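PDB 6A2F: alanine racemase, biosynthetic from Pseudomonas aeruginosa PAO1, which belongs to the alanine racemase family, joining an N-terminal TIM-barrel domain to a C-terminal domain rich in beta strands and carrying a covalently bound pyridoxal phosphate. Local coordinates for residues Leu4-Asp9 against Met234-Gln239; Leu243-Val248 against Pro263-Thr268; Val287-Arg292 against Asp319-Trp324. All blocks are in the same frame, centred on the assembly; numbering follows the deposited sequence.

Contact 1. Residues Leu4-Asp9 against Met234-Gln239; sequences LVATVD and MSLGAQ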
loop_
_atom_site.group_PDB
_atom_site.type_symbol
_atom_site.label_atom_id
_atom_site.label_comp_id
_atom_site.label_asym_id
_atom_site.label_seq_id
_atom_site.Cartn_x
_atom_site.Cartn_y
_atom_site.Cartn_z
ATOM N N LEU A 4 8.992 -7.217 -12.103
ATOM C CA LEU A 4 8.406 -5.981 -11.598
ATOM C C LEU A 4 9.467 -5.138 -10.911
ATOM O O LEU A 4 10.072 -5.558 -9.914
ATOM C CB LEU A 4 7.244 -6.254 -10.641
ATOM C CG LEU A 4 6.547 -5.004 -10.100
ATOM C CD1 LEU A 4 5.757 -4.289 -11.187
ATOM C CD2 LEU A 4 5.637 -5.381 -8.951
ATOM N N VAL A 5 9.688 -3.947 -11.458
ATOM C CA VAL A 5 10.734 -3.049 -10.980
ATOM C C VAL A 5 10.243 -1.600 -10.975
ATOM O O VAL A 5 9.635 -1.133 -11.943
ATOM C CB VAL A 5 12.033 -3.176 -11.821
ATOM C CG1 VAL A 5 13.060 -2.141 -11.400
ATOM C CG2 VAL A 5 12.637 -4.568 -11.698
ATOM N N ALA A 6 10.499 -0.906 -9.869
ATOM C CA ALA A 6 10.274 0.530 -9.786
ATOM C C ALA A 6 11.596 1.259 -10.052
ATOM O O ALA A 6 12.494 1.277 -9.207
ATOM C CB ALA A 6 9.699 0.910 -8.429
ATOM N N THR A 7 11.716 1.832 -11.245
ATOM C CA THR A 7 12.903 2.584 -11.625
ATOM C C THR A 7 12.713 4.039 -11.217
ATOM O O THR A 7 11.739 4.689 -11.619
ATOM C CB THR A 7 13.185 2.456 -13.139
ATOM O OG1 THR A 7 13.393 1.076 -13.459
ATOM C CG2 THR A 7 14.424 3.251 -13.549
ATOM N N VAL A 8 13.644 4.529 -10.404
ATOM C CA VAL A 8 13.591 5.888 -9.886
ATOM C C VAL A 8 14.669 6.754 -10.543
ATOM O O VAL A 8 15.866 6.427 -10.506
ATOM C CB VAL A 8 13.733 5.919 -8.347
ATOM C CG1 VAL A 8 13.613 7.340 -7.814
ATOM C CG2 VAL A 8 12.693 5.023 -7.690
ATOM N N ASP A 9 14.228 7.850 -11.158
ATOM C CA ASP A 9 15.133 8.822 -11.764
ATOM C C ASP A 9 15.478 9.912 -10.751
ATOM O O ASP A 9 14.717 10.870 -10.561
ATOM C CB ASP A 9 14.511 9.421 -13.033
ATOM C CG ASP A 9 15.481 10.304 -13.807
ATOM O OD1 ASP A 9 16.566 10.639 -13.281
ATOM O OD2 ASP A 9 15.160 10.668 -14.954
ATOM N N MET A 234 9.319 8.258 -10.766
ATOM C CA MET A 234 9.129 6.812 -10.674
ATOM C C MET A 234 8.547 6.201 -11.943
ATOM O O MET A 234 7.565 6.698 -12.495
ATOM C CB MET A 234 8.251 6.434 -9.474
ATOM C CG MET A 234 8.306 4.947 -9.134
ATOM S SD MET A 234 6.956 4.329 -8.103
ATOM C CE MET A 234 7.386 5.034 -6.514
ATOM N N SER A 235 9.164 5.111 -12.383
ATOM C CA SER A 235 8.643 4.313 -13.475
ATOM C C SER A 235 8.401 2.897 -12.964
ATOM O O SER A 235 9.345 2.182 -12.627
ATOM C CB SER A 235 9.624 4.313 -14.649
ATOM O OG SER A 235 8.943 4.104 -15.869
ATOM N N LEU A 236 7.132 2.510 -12.869
ATOM C CA LEU A 236 6.778 1.159 -12.441
ATOM C C LEU A 236 6.557 0.287 -13.671
ATOM O O LEU A 236 5.579 0.460 -14.403
ATOM C CB LEU A 236 5.547 1.171 -11.523
ATOM C CG LEU A 236 5.138 -0.150 -10.853
ATOM C CD1 LEU A 236 6.218 -0.652 -9.905
ATOM C CD2 LEU A 236 3.806 -0.018 -10.125
ATOM N N GLY A 237 7.490 -0.630 -13.907
ATOM C CA GLY A 237 7.451 -1.494 -15.082
ATOM C C GLY A 237 7.249 -2.957 -14.734
ATOM O O GLY A 237 7.856 -3.471 -13.792
ATOM N N ALA A 238 6.383 -3.619 -15.497
ATOM C CA ALA A 238 6.166 -5.053 -15.365
ATOM C C ALA A 238 6.213 -5.734 -16.734
ATOM O O ALA A 238 6.733 -5.168 -17.699
ATOM C CB ALA A 238 4.846 -5.332 -14.660
ATOM N N GLN A 239 5.672 -6.949 -16.807
ATOM C CA GLN A 239 5.665 -7.718 -18.046
ATOM C C GLN A 239 4.387 -8.513 -18.233
ATOM O O GLN A 239 3.711 -8.864 -17.262
ATOM C CB GLN A 239 6.848 -8.688 -18.084
ATOM C CG GLN A 239 8.064 -8.178 -18.838
ATOM C CD GLN A 239 9.272 -9.074 -18.652
ATOM O OE1 GLN A 239 9.169 -10.303 -18.737
ATOM N NE2 GLN A 239 10.428 -8.463 -18.390
#
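The flat groups that meet between Leu4-Asp9 and Met234-Gln239 are backbone peptides, with Leu4, Ala6, Leu236, Ala238 and Met234 over one face of the sheet they form and Val5, Thr7 and Ser235 over the other. Within the sheet, Val5 and Gly237 exchange a pair of nearly straight hydrogen bonds, Val5 N to Gly237 O and Gly237 N to Val5 O, both 3.0 Å. Thr7 and Ser235 form the second such pair, whose shorter bond runs from Ser235 N to Thr7 O at 2.7 Å. Ala6 and Leu236 make the non-hydrogen-bonded pair between them, with Ala6 CA-H directed at Ser235 O.

Leu4 carries the apolar face. Its CG stands anti to the backbone N (chi1 -178°), which swings CD1 across to the partner strand, 3.7 Å from Ala238 CB. The same methyl meets Leu236 CD1 at 3.9 Å, and Leu236 CD1 in turn reaches Ala6 CB at 4.1 Å, giving a continuous aliphatic layer. On the Val5 face the packing is thinner: Thr7 and Ser235 approach through their CB atoms, 4.3 Å apart, and Gly237 adds no side chain.

Strand 4-8 is also flanked by strand 354-356, which runs parallel to it and bonds through Arg355 to the backbones of Ala6 and Val8. The N-terminal strand is thereby built into the sheet of the C-terminal domain. Beyond it Asp9 is the N-cap of helix 10-22, its OD1 bonding Ser11 OG and, weakly, Ala12 N, while Met234 packs on His40 and Trp324.

Contact 2. Residues Leu243-Val248 against Pro263-Thr268; sequences LREVAV and PARIGT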
loop_
_atom_site.group_PDB
_atom_site.type_symbol
_atom_site.label_atom_id
_atom_site.label_comp_id
_atom_site.label_asym_id
_atom_site.label_seq_id
_atom_site.Cartn_x
_atom_site.Cartn_y
_atom_site.Cartn_z
ATOM N N LEU A 243 -0.996 -14.743 -22.047
ATOM C CA LEU A 243 -1.836 -14.207 -23.107
ATOM C C LEU A 243 -2.867 -15.259 -23.509
ATOM O O LEU A 243 -2.519 -16.420 -23.744
ATOM C CB LEU A 243 -0.968 -13.784 -24.291
ATOM C CG LEU A 243 -1.518 -12.926 -25.435
ATOM C CD1 LEU A 243 -2.548 -11.902 -24.978
ATOM C CD2 LEU A 243 -0.350 -12.236 -26.119
ATOM N N ARG A 244 -4.135 -14.848 -23.556
ATOM C CA ARG A 244 -5.265 -15.758 -23.772
ATOM C C ARG A 244 -6.256 -15.253 -24.814
ATOM O O ARG A 244 -6.406 -14.047 -25.022
ATOM C CB ARG A 244 -6.041 -15.985 -22.470
ATOM C CG ARG A 244 -5.437 -16.998 -21.520
ATOM C CD ARG A 244 -6.522 -17.667 -20.688
ATOM N NE ARG A 244 -6.860 -19.012 -21.171
ATOM C CZ ARG A 244 -7.915 -19.319 -21.932
ATOM N NH1 ARG A 244 -8.771 -18.382 -22.322
ATOM N NH2 ARG A 244 -8.120 -20.577 -22.304
ATOM N N GLU A 245 -6.937 -16.202 -25.448
ATOM C CA GLU A 245 -8.102 -15.924 -26.268
ATOM C C GLU A 245 -9.340 -16.108 -25.396
ATOM O O GLU A 245 -9.482 -17.130 -24.720
ATOM C CB GLU A 245 -8.161 -16.884 -27.460
ATOM C CG GLU A 245 -6.997 -16.773 -28.438
ATOM C CD GLU A 245 -7.016 -15.481 -29.238
ATOM O OE1 GLU A 245 -5.932 -15.050 -29.690
ATOM O OE2 GLU A 245 -8.110 -14.894 -29.413
ATOM N N VAL A 246 -10.223 -15.115 -25.402
ATOM C CA VAL A 246 -11.463 -15.173 -24.627
ATOM C C VAL A 246 -12.644 -14.927 -25.561
ATOM O O VAL A 246 -12.728 -13.876 -26.207
ATOM C CB VAL A 246 -11.471 -14.145 -23.471
ATOM C CG1 VAL A 246 -12.726 -14.287 -22.626
ATOM C CG2 VAL A 246 -10.242 -14.302 -22.591
ATOM N N ALA A 247 -13.543 -15.907 -25.634
ATOM C CA ALA A 247 -14.718 -15.845 -26.511
ATOM C C ALA A 247 -15.780 -14.883 -25.982
ATOM O O ALA A 247 -15.776 -14.538 -24.802
ATOM C CB ALA A 247 -15.310 -17.236 -26.706
ATOM N N VAL A 248 -16.678 -14.451 -26.865
ATOM C CA VAL A 248 -17.797 -13.579 -26.491
ATOM C C VAL A 248 -18.642 -14.232 -25.385
ATOM O O VAL A 248 -18.906 -15.438 -25.425
ATOM C CB VAL A 248 -18.647 -13.181 -27.735
ATOM C CG1 VAL A 248 -19.275 -14.398 -28.403
ATOM C CG2 VAL A 248 -19.710 -12.145 -27.385
ATOM N N PRO A 263 -14.757 -11.273 -29.777
ATOM C CA PRO A 263 -13.647 -12.184 -29.474
ATOM C C PRO A 263 -12.460 -11.381 -28.944
ATOM O O PRO A 263 -12.025 -10.419 -29.584
ATOM C CB PRO A 263 -13.321 -12.813 -30.832
ATOM C CG PRO A 263 -14.603 -12.738 -31.587
ATOM C CD PRO A 263 -15.252 -11.452 -31.155
ATOM N N ALA A 264 -11.974 -11.758 -27.763
ATOM C CA ALA A 264 -11.008 -10.934 -27.044
ATOM C C ALA A 264 -9.646 -11.588 -26.850
ATOM O O ALA A 264 -9.525 -12.813 -26.760
ATOM C CB ALA A 264 -11.582 -10.490 -25.706
ATOM N N ARG A 265 -8.629 -10.735 -26.795
ATOM C CA ARG A 265 -7.258 -11.123 -26.532
ATOM C C ARG A 265 -6.906 -10.519 -25.171
ATOM O O ARG A 265 -6.972 -9.302 -24.994
ATOM C CB ARG A 265 -6.365 -10.563 -27.640
ATOM C CG ARG A 265 -5.045 -11.276 -27.847
ATOM C CD ARG A 265 -4.350 -10.756 -29.102
ATOM N NE ARG A 265 -2.984 -11.268 -29.212
ATOM C CZ ARG A 265 -2.662 -12.477 -29.673
ATOM N NH1 ARG A 265 -1.386 -12.844 -29.723
ATOM N NH2 ARG A 265 -3.606 -13.327 -30.080
ATOM N N ILE A 266 -6.567 -11.366 -24.201
ATOM C CA ILE A 266 -6.384 -10.910 -22.819
ATOM C C ILE A 266 -5.038 -11.313 -22.219
ATOM O O ILE A 266 -4.690 -12.496 -22.191
ATOM C CB ILE A 266 -7.560 -11.364 -21.921
ATOM C CG1 ILE A 266 -8.825 -10.595 -22.331
ATOM C CG2 ILE A 266 -7.223 -11.212 -20.438
ATOM C CD1 ILE A 266 -9.738 -10.192 -21.199
ATOM N N GLY A 267 -4.294 -10.314 -21.742
ATOM C CA GLY A 267 -2.953 -10.524 -21.199
ATOM C C GLY A 267 -2.871 -10.298 -19.704
ATOM O O GLY A 267 -3.494 -9.381 -19.178
ATOM N N THR A 268 -2.097 -11.137 -19.020
ATOM C CA THR A 268 -1.902 -11.024 -17.574
ATOM C C THR A 268 -0.552 -10.372 -17.262
ATOM O O THR A 268 0.465 -10.704 -17.873
ATOM C CB THR A 268 -2.030 -12.400 -16.881
ATOM O OG1 THR A 268 -3.274 -13.002 -17.256
ATOM C CG2 THR A 268 -1.979 -12.272 -15.352
#
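Leu243-Val246 and Ala264-Thr268 run antiparallel, their strand axes 4.6 Å apart at closest approach and their directions 149° from one another. Arg244 pairs with Ile266 and Val246 with Ala264, each through two reciprocal backbone hydrogen bonds; the shortest joins Ala264 N to Val246 O at 2.7 Å. Between these pairs Glu245 lies opposite Arg265. Leu243 faces Gly267 and leans over the partner backbone, Leu243 CD1 coming 3.6 Å from Ile266 O.

Arg265 shares one face with Leu243 and Glu245. Its chain, extended from CG to NE, crosses the leucine at a slant; Leu243 CG lies over one face of the guanidinium, and Leu243 CD2 is 3.8 Å from Arg265 NH1. Glu245 folds back at its second torsion (chi2 -70°), bringing OE1 to the guanidinium edge, near its plane, in a salt bridge to Arg265 NH2 at 2.9 Å. The carboxylate and guanidinium planes are turned 55° apart, and the bridge uses one oxygen and one nitrogen instead of a two-pronged pairing.

The opposite face is mainly apolar: Val246 CG2 packs against Ile266 CG1 at 4.0 Å, and Ala264 lies beside the valine. There the second subunit approaches, its His129 touching Arg244, Val246 and Ile266, and its Asp125 forming a salt bridge with Arg244.

The two arginines find their carboxylates in different places: Arg265 within its own sheet, probably weakly balanced because Glu245 is solvent-exposed, whereas the charge of Arg244 is probably offset by Asp125 of the second subunit.

Contact 3. Residues Val287-Arg292 against Asp319-Trp324; sequences VLVGGR and DPVELW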
loop_
_atom_site.group_PDB
_atom_site.type_symbol
_atom_site.label_atom_id
_atom_site.label_comp_id
_atom_site.label_asym_id
_atom_site.label_seq_id
_atom_site.Cartn_x
_atom_site.Cartn_y
_atom_site.Cartn_z
ATOM N N VAL A 287 -2.971 1.672 -19.357
ATOM C CA VAL A 287 -1.687 1.004 -19.197
ATOM C C VAL A 287 -0.913 1.070 -20.524
ATOM O O VAL A 287 -1.510 1.283 -21.585
ATOM C CB VAL A 287 -1.875 -0.453 -18.708
ATOM C CG1 VAL A 287 -1.932 -1.432 -19.874
ATOM C CG2 VAL A 287 -0.775 -0.834 -17.735
ATOM N N LEU A 288 0.406 0.914 -20.464
ATOM C CA LEU A 288 1.210 0.811 -21.683
ATOM C C LEU A 288 1.742 -0.606 -21.885
ATOM O O LEU A 288 2.326 -1.194 -20.976
ATOM C CB LEU A 288 2.370 1.812 -21.684
ATOM C CG LEU A 288 2.101 3.319 -21.706
ATOM C CD1 LEU A 288 3.378 4.061 -22.075
ATOM C CD2 LEU A 288 0.978 3.700 -22.666
ATOM N N VAL A 289 1.523 -1.147 -23.081
ATOM C CA VAL A 289 2.081 -2.442 -23.470
ATOM C C VAL A 289 2.964 -2.219 -24.692
ATOM O O VAL A 289 2.477 -1.843 -25.760
ATOM C CB VAL A 289 0.980 -3.491 -23.766
ATOM C CG1 VAL A 289 1.595 -4.846 -24.102
ATOM C CG2 VAL A 289 0.021 -3.621 -22.586
ATOM N N GLY A 290 4.265 -2.430 -24.523
ATOM C CA GLY A 290 5.243 -2.142 -25.571
ATOM C C GLY A 290 5.249 -0.678 -25.971
ATOM O O GLY A 290 5.461 -0.344 -27.139
ATOM N N GLY A 291 5.003 0.192 -24.992
ATOM C CA GLY A 291 4.868 1.625 -25.227
ATOM C C GLY A 291 3.503 2.038 -25.748
ATOM O O GLY A 291 3.231 3.229 -25.899
ATOM N N ARG A 292 2.635 1.064 -26.018
ATOM C CA ARG A 292 1.339 1.342 -26.645
ATOM C C ARG A 292 0.190 1.354 -25.637
ATOM O O ARG A 292 0.122 0.512 -24.740
ATOM C CB ARG A 292 1.054 0.338 -27.769
ATOM C CG ARG A 292 2.104 0.292 -28.878
ATOM C CD ARG A 292 1.887 1.357 -29.948
ATOM N NE ARG A 292 0.530 1.329 -30.504
ATOM C CZ ARG A 292 0.101 0.487 -31.447
ATOM N NH1 ARG A 292 0.912 -0.429 -31.971
ATOM N NH2 ARG A 292 -1.156 0.559 -31.870
ATOM N N ASP A 319 6.616 -8.974 -23.154
ATOM C CA ASP A 319 6.598 -7.541 -23.480
ATOM C C ASP A 319 6.520 -6.660 -22.230
ATOM O O ASP A 319 5.823 -7.000 -21.273
ATOM C CB ASP A 319 5.435 -7.212 -24.425
ATOM C CG ASP A 319 5.691 -7.658 -25.872
ATOM O OD1 ASP A 319 6.758 -8.246 -26.165
ATOM O OD2 ASP A 319 4.802 -7.418 -26.722
ATOM N N PRO A 320 7.246 -5.526 -22.231
ATOM C CA PRO A 320 7.240 -4.625 -21.078
ATOM C C PRO A 320 5.894 -3.933 -20.892
ATOM O O PRO A 320 5.250 -3.550 -21.871
ATOM C CB PRO A 320 8.322 -3.599 -21.427
ATOM C CG PRO A 320 8.409 -3.623 -22.918
ATOM C CD PRO A 320 8.147 -5.050 -23.300
ATOM N N VAL A 321 5.472 -3.788 -19.640
ATOM C CA VAL A 321 4.228 -3.101 -19.317
ATOM C C VAL A 321 4.523 -1.934 -18.381
ATOM O O VAL A 321 5.001 -2.142 -17.266
ATOM C CB VAL A 321 3.194 -4.057 -18.671
ATOM C CG1 VAL A 321 1.985 -3.289 -18.151
ATOM C CG2 VAL A 321 2.748 -5.123 -19.660
ATOM N N GLU A 322 4.250 -0.715 -18.839
ATOM C CA GLU A 322 4.374 0.466 -17.978
ATOM C C GLU A 322 3.064 0.749 -17.237
ATOM O O GLU A 322 2.048 1.082 -17.856
ATOM C CB GLU A 322 4.828 1.699 -18.770
ATOM C CG GLU A 322 5.089 2.914 -17.890
ATOM C CD GLU A 322 5.708 4.085 -18.632
ATOM O OE1 GLU A 322 5.240 5.227 -18.434
ATOM O OE2 GLU A 322 6.663 3.873 -19.409
ATOM N N LEU A 323 3.092 0.595 -15.913
ATOM C CA LEU A 323 1.935 0.919 -15.079
ATOM C C LEU A 323 1.868 2.425 -14.865
ATOM O O LEU A 323 0.783 3.006 -14.844
ATOM C CB LEU A 323 1.975 0.179 -13.733
ATOM C CG LEU A 323 1.716 -1.333 -13.615
ATOM C CD1 LEU A 323 0.583 -1.829 -14.508
ATOM C CD2 LEU A 323 2.982 -2.141 -13.855
ATOM N N TRP A 324 3.035 3.037 -14.677
ATOM C CA TRP A 324 3.200 4.493 -14.734
ATOM C C TRP A 324 4.666 4.881 -14.852
ATOM O O TRP A 324 5.544 4.094 -14.505
ATOM C CB TRP A 324 2.540 5.209 -13.548
ATOM C CG TRP A 324 3.011 4.804 -12.172
ATOM C CD1 TRP A 324 4.188 5.151 -11.561
ATOM C CD2 TRP A 324 2.283 4.018 -11.222
ATOM N NE1 TRP A 324 4.242 4.611 -10.296
ATOM C CE2 TRP A 324 3.087 3.912 -10.063
ATOM C CE3 TRP A 324 1.031 3.388 -11.242
ATOM C CZ2 TRP A 324 2.680 3.199 -8.930
ATOM C CZ3 TRP A 324 0.626 2.672 -10.112
ATOM C CH2 TRP A 324 1.451 2.588 -8.971
HETATM O O HOH W 1 4.941 -0.579 -22.277
#
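Pro320 O is gripped twice: Gly290 N donates to it in a straight hydrogen bond of 3.0 Å, and a water donates to it as well. The same water accepts from Gly291 N at 2.8 Å, so the carbonyl is tied to both glycines of the type I' turn Val289-Arg292. Both glycines have positive phi, as this turn requires, and it joins strands 286-289 and 292-296 as a tight hairpin.

Leu288 and Glu322 continue the antiparallel pairing with two backbone bonds. The one from Glu322 N to Leu288 O, 2.9 Å long, is bent to 137° at the hydrogen, and Val321 CA also approaches that oxygen. On one face Leu288 and Glu322 lie side by side, their CB atoms 3.8 Å apart. Glu322 extends with CG anti to the backbone N (chi1 -175°), and its OE1 accepts from Gly327 N and Leu328 N.

On the side of Val321, Val287 CG2 meets Val321 CG1 at 3.7 Å. The same methyl lies 3.6 Å from Leu323 CD1, just where the chain turns a corner at Leu323. Val289 packs on Leu240 of strand 234-246, extending this apolar side.

The chemistry therefore changes along the contact: the turn end is held by backbone polar groups and water, the corner by buried aliphatic packing, and the glutamate, received by two backbone N-H groups, is probably stabilised as an anion.

All three contacts are antiparallel pairings in one mixed sheet, and strand 234-246 unites them: contact 1 takes its first six residues and contact 2 its last four, while strand 320-322 of contact 3 lies beside it. Contacts 1 and 3 are about 11 Å apart between centres and touch directly, Ala238 N probably bonding to Val321 O at 2.7 Å. Contact 3 is the buried one and relies on valines and leucines away from its turn. Contact 1, partly buried, brings the N-terminal strand into the sheet with aliphatic packing on one face. Contact 2, farthest from the chain centre, is the charged one, and alone among the three meets the second subunit.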